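Local coordinates for UPF0311 protein CA_C3321 (PDB 3G7G) that is of unknown function, belonging to the UPF0311 (DUF3237) family, and folds into a closed antiparallel beta-barrel, at residues 9-20 against 149-158. Sequence-based numbering, arbitrary orientation.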
loop_
_atom_site.group_PDB
_atom_site.type_symbol
_atom_site.label_atom_id
_atom_site.label_comp_id
_atom_site.label_asym_id
_atom_site.label_seq_id
_atom_site.Cartn_x
_atom_site.Cartn_y
_atom_site.Cartn_z
ATOM N N MET A 9 -13.143 -17.426 15.955
ATOM C CA MET A 9 -12.358 -16.224 16.076
ATOM C C MET A 9 -12.514 -15.616 17.469
ATOM O O MET A 9 -13.618 -15.222 17.882
ATOM C CB MET A 9 -12.771 -15.205 15.028
ATOM C CG MET A 9 -12.012 -13.897 15.154
ATOM S SD MET A 9 -12.173 -12.984 13.661
ATOM C CE MET A 9 -11.075 -13.965 12.701
ATOM N N ASN A 10 -11.388 -15.530 18.170
ATOM C CA ASN A 10 -11.311 -14.862 19.449
ATOM C C ASN A 10 -10.563 -13.541 19.309
ATOM O O ASN A 10 -9.798 -13.330 18.356
ATOM C CB ASN A 10 -10.650 -15.792 20.453
ATOM C CG ASN A 10 -11.370 -17.135 20.542
ATOM O OD1 ASN A 10 -12.542 -17.202 20.931
ATOM N ND2 ASN A 10 -10.691 -18.200 20.149
ATOM N N TYR A 11 -10.841 -12.644 20.244
ATOM C CA TYR A 11 -10.324 -11.287 20.210
ATOM C C TYR A 11 -10.393 -10.661 21.601
ATOM O O TYR A 11 -11.111 -11.139 22.470
ATOM C CB TYR A 11 -11.107 -10.423 19.200
ATOM C CG TYR A 11 -12.575 -10.286 19.522
ATOM C CD1 TYR A 11 -13.018 -9.360 20.452
ATOM C CD2 TYR A 11 -13.521 -11.108 18.915
ATOM C CE1 TYR A 11 -14.369 -9.242 20.769
ATOM C CE2 TYR A 11 -14.873 -11.000 19.225
ATOM C CZ TYR A 11 -15.292 -10.067 20.155
ATOM O OH TYR A 11 -16.641 -9.946 20.448
ATOM N N GLU A 12 -9.643 -9.582 21.771
ATOM C CA GLU A 12 -9.496 -8.872 23.031
ATOM C C GLU A 12 -9.673 -7.399 22.720
ATOM O O GLU A 12 -8.981 -6.901 21.828
ATOM C CB GLU A 12 -8.055 -9.033 23.534
ATOM C CG GLU A 12 -7.839 -9.919 24.718
ATOM C CD GLU A 12 -6.539 -9.568 25.465
ATOM O OE1 GLU A 12 -5.571 -9.089 24.806
ATOM O OE2 GLU A 12 -6.501 -9.772 26.717
ATOM N N GLU A 13 -10.548 -6.695 23.435
ATOM C CA GLU A 13 -10.528 -5.229 23.383
ATOM C C GLU A 13 -9.238 -4.745 24.031
ATOM O O GLU A 13 -8.923 -5.142 25.133
ATOM C CB GLU A 13 -11.734 -4.573 24.079
ATOM C CG GLU A 13 -11.921 -3.092 23.613
ATOM C CD GLU A 13 -13.054 -2.345 24.323
ATOM O OE1 GLU A 13 -14.146 -2.941 24.521
ATOM O OE2 GLU A 13 -12.857 -1.140 24.658
ATOM N N VAL A 14 -8.492 -3.892 23.349
ATOM C CA VAL A 14 -7.211 -3.455 23.874
ATOM C C VAL A 14 -7.269 -2.039 24.429
ATOM O O VAL A 14 -6.722 -1.785 25.491
ATOM C CB VAL A 14 -6.050 -3.651 22.864
ATOM C CG1 VAL A 14 -5.811 -5.143 22.655
ATOM C CG2 VAL A 14 -6.312 -2.965 21.566
ATOM N N PHE A 15 -7.947 -1.133 23.738
ATOM C CA PHE A 15 -8.130 0.228 24.207
ATOM C C PHE A 15 -9.127 0.917 23.293
ATOM O O PHE A 15 -9.556 0.358 22.286
ATOM C CB PHE A 15 -6.807 1.004 24.231
ATOM C CG PHE A 15 -6.142 1.121 22.862
ATOM C CD1 PHE A 15 -6.290 2.263 22.100
ATOM C CD2 PHE A 15 -5.362 0.096 22.371
ATOM C CE1 PHE A 15 -5.686 2.381 20.864
ATOM C CE2 PHE A 15 -4.746 0.197 21.122
ATOM C CZ PHE A 15 -4.906 1.350 20.376
ATOM N N SER A 16 -9.516 2.116 23.680
ATOM C CA SER A 16 -10.379 2.983 22.895
ATOM C C SER A 16 -9.692 4.302 22.709
ATOM O O SER A 16 -8.836 4.692 23.513
ATOM C CB SER A 16 -11.665 3.268 23.658
ATOM O OG SER A 16 -12.327 2.061 23.960
ATOM N N ILE A 17 -10.104 5.023 21.683
ATOM C CA ILE A 17 -9.705 6.421 21.546
ATOM C C ILE A 17 -10.959 7.219 21.255
ATOM O O ILE A 17 -11.740 6.828 20.401
ATOM C CB ILE A 17 -8.660 6.634 20.433
ATOM C CG1 ILE A 17 -7.505 5.650 20.584
ATOM C CG2 ILE A 17 -8.120 8.060 20.474
ATOM C CD1 ILE A 17 -6.412 5.785 19.531
ATOM N N THR A 18 -11.176 8.308 21.997
ATOM C CA THR A 18 -12.203 9.274 21.623
ATOM C C THR A 18 -11.496 10.473 21.016
ATOM O O THR A 18 -10.677 11.099 21.670
ATOM C CB THR A 18 -13.058 9.685 22.810
ATOM O OG1 THR A 18 -13.623 8.513 23.382
ATOM C CG2 THR A 18 -14.186 10.610 22.373
ATOM N N ILE A 19 -11.814 10.765 19.763
ATOM C CA ILE A 19 -11.139 11.781 18.985
ATOM C C ILE A 19 -12.053 12.959 18.663
ATOM O O ILE A 19 -13.173 12.766 18.219
ATOM C CB ILE A 19 -10.674 11.187 17.617
ATOM C CG1 ILE A 19 -9.555 10.175 17.821
ATOM C CG2 ILE A 19 -10.177 12.265 16.708
ATOM C CD1 ILE A 19 -9.253 9.339 16.588
ATOM N N THR A 20 -11.534 14.169 18.838
ATOM C CA THR A 20 -12.160 15.381 18.364
ATOM C C THR A 20 -11.503 15.737 17.035
ATOM O O THR A 20 -10.287 15.808 16.927
ATOM C CB THR A 20 -11.967 16.539 19.379
ATOM O OG1 THR A 20 -12.473 16.146 20.665
ATOM C CG2 THR A 20 -12.675 17.802 18.947
ATOM N N ASN A 149 -17.729 13.582 18.350
ATOM C CA ASN A 149 -16.468 12.841 18.327
ATOM C C ASN A 149 -16.518 11.633 17.400
ATOM O O ASN A 149 -17.582 11.293 16.897
ATOM C CB ASN A 149 -16.155 12.339 19.729
ATOM C CG ASN A 149 -15.797 13.453 20.659
ATOM O OD1 ASN A 149 -14.879 14.238 20.372
ATOM N ND2 ASN A 149 -16.537 13.572 21.766
ATOM N N VAL A 150 -15.372 10.981 17.182
ATOM C CA VAL A 150 -15.398 9.590 16.734
ATOM C C VAL A 150 -14.853 8.718 17.860
ATOM O O VAL A 150 -13.847 9.047 18.471
ATOM C CB VAL A 150 -14.707 9.367 15.363
ATOM C CG1 VAL A 150 -13.326 9.966 15.310
ATOM C CG2 VAL A 150 -14.669 7.873 14.997
ATOM N N LEU A 151 -15.584 7.657 18.179
ATOM C CA LEU A 151 -15.192 6.675 19.191
ATOM C C LEU A 151 -14.614 5.491 18.447
ATOM O O LEU A 151 -15.284 4.920 17.595
ATOM C CB LEU A 151 -16.403 6.216 20.021
ATOM C CG LEU A 151 -16.146 5.142 21.095
ATOM C CD1 LEU A 151 -15.104 5.626 22.122
ATOM C CD2 LEU A 151 -17.452 4.670 21.830
ATOM N N LEU A 152 -13.370 5.142 18.752
ATOM C CA LEU A 152 -12.716 3.980 18.170
ATOM C C LEU A 152 -12.450 2.973 19.249
ATOM O O LEU A 152 -11.874 3.318 20.257
ATOM C CB LEU A 152 -11.390 4.386 17.549
ATOM C CG LEU A 152 -11.448 5.536 16.556
ATOM C CD1 LEU A 152 -10.043 6.121 16.391
ATOM C CD2 LEU A 152 -12.047 5.030 15.252
ATOM N N LYS A 153 -12.898 1.745 19.058
ATOM C CA LYS A 153 -12.580 0.630 19.941
ATOM C C LYS A 153 -11.695 -0.356 19.191
ATOM O O LYS A 153 -12.057 -0.805 18.103
ATOM C CB LYS A 153 -13.851 -0.074 20.412
ATOM C CG LYS A 153 -14.488 0.596 21.599
ATOM C CD LYS A 153 -16.013 0.336 21.711
ATOM C CE LYS A 153 -16.479 0.553 23.167
ATOM N NZ LYS A 153 -17.926 0.919 23.336
ATOM N N PHE A 154 -10.545 -0.687 19.772
ATOM C CA PHE A 154 -9.520 -1.447 19.087
ATOM C C PHE A 154 -9.534 -2.870 19.624
ATOM O O PHE A 154 -9.590 -3.079 20.835
ATOM C CB PHE A 154 -8.151 -0.822 19.300
ATOM C CG PHE A 154 -7.899 0.398 18.475
ATOM C CD1 PHE A 154 -7.152 0.316 17.311
ATOM C CD2 PHE A 154 -8.377 1.630 18.872
ATOM C CE1 PHE A 154 -6.913 1.468 16.534
ATOM C CE2 PHE A 154 -8.136 2.756 18.135
ATOM C CZ PHE A 154 -7.401 2.679 16.956
ATOM N N TYR A 155 -9.494 -3.848 18.713
ATOM C CA TYR A 155 -9.547 -5.262 19.089
ATOM C C TYR A 155 -8.369 -6.028 18.527
ATOM O O TYR A 155 -8.068 -5.957 17.342
ATOM C CB TYR A 155 -10.832 -5.889 18.597
ATOM C CG TYR A 155 -12.078 -5.319 19.224
ATOM C CD1 TYR A 155 -12.588 -5.846 20.396
ATOM C CD2 TYR A 155 -12.740 -4.269 18.637
ATOM C CE1 TYR A 155 -13.748 -5.328 20.966
ATOM C CE2 TYR A 155 -13.871 -3.748 19.182
ATOM C CZ TYR A 155 -14.383 -4.281 20.334
ATOM O OH TYR A 155 -15.522 -3.732 20.860
ATOM N N LYS A 156 -7.682 -6.751 19.393
ATOM C CA LYS A 156 -6.614 -7.616 18.965
ATOM C C LYS A 156 -7.221 -8.951 18.594
ATOM O O LYS A 156 -7.973 -9.518 19.368
ATOM C CB LYS A 156 -5.621 -7.773 20.109
ATOM C CG LYS A 156 -4.368 -8.507 19.772
ATOM C CD LYS A 156 -3.859 -9.243 21.025
ATOM C CE LYS A 156 -4.672 -10.547 21.215
ATOM N NZ LYS A 156 -4.407 -11.244 22.506
ATOM N N ILE A 157 -6.912 -9.451 17.405
ATOM C CA ILE A 157 -7.375 -10.773 16.984
ATOM C C ILE A 157 -6.383 -11.779 17.545
ATOM O O ILE A 157 -5.166 -11.689 17.308
ATOM C CB ILE A 157 -7.484 -10.893 15.436
ATOM C CG1 ILE A 157 -8.479 -9.857 14.879
ATOM C CG2 ILE A 157 -7.795 -12.329 14.973
ATOM C CD1 ILE A 157 -9.877 -9.966 15.386
ATOM N N SER A 158 -6.935 -12.724 18.305
ATOM C CA SER A 158 -6.173 -13.801 18.898
ATOM C C SER A 158 -6.074 -14.970 17.923
ATOM O O SER A 158 -5.096 -15.733 18.001
ATOM C CB SER A 158 -6.836 -14.283 20.197
ATOM O OG SER A 158 -7.339 -13.192 20.953
#
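The Phe15 ring overlaps the Phe154 ring in an offset stack, with centroids 4.5 Å apart and planes only 15° from parallel. The overlap is off-centre: Phe15 CE1 lies over one face of Phe154, 3.4 Å from its CD2, while Phe154 CB sits over the face of Phe15 as a CH-pi contact. Phe15 reaches this position because its CG stands between its own backbone N and carbonyl carbon (chi1 60°), and Phe51 stacks on it as well.

Backbone evidence places a classic beta bulge here. Val14 and Phe15 together face Phe154, whose O accepts from Val14 N (2.9 Å) and whose N donates to Phe15 O (2.9 Å); Val14 has the helix-like psi of -42° expected of the first bulge residue. Beyond the bulge, paired bonds join Ile17 to Leu152 and Ile19 to Val150, so the start of strand 11-30 and strand 150-157, first and last in the barrel, close it. On the face of the phenylalanines, Ile17 CD1 lies 3.8 Å from Phe154 CE2, and Ile19 CD1 meets Leu152 CD1 at a tight 3.3 Å. Tyr77 and Ile79 of strand 71-81 touch this group from across the barrel, marking it as interior. On the same face, near the N-terminal end of strand 11-30, Lys156, its chain bent at chi3, runs alongside Glu12 and brings NZ to OE1 in a long, weak salt bridge (3.4 Å).

The other face differs. Tyr11 and Tyr155 run side by side in the same direction with nearly perpendicular ring planes, Tyr11 CD1 being 3.5 Å from Tyr155 CD1, and Met9 of the second subunit packs on both.

Closure here combines a main-chain ladder interrupted by one bulge with aromatic and aliphatic packing inside the barrel; the long ion pair, partly open to solvent on the Glu12 side, probably adds little.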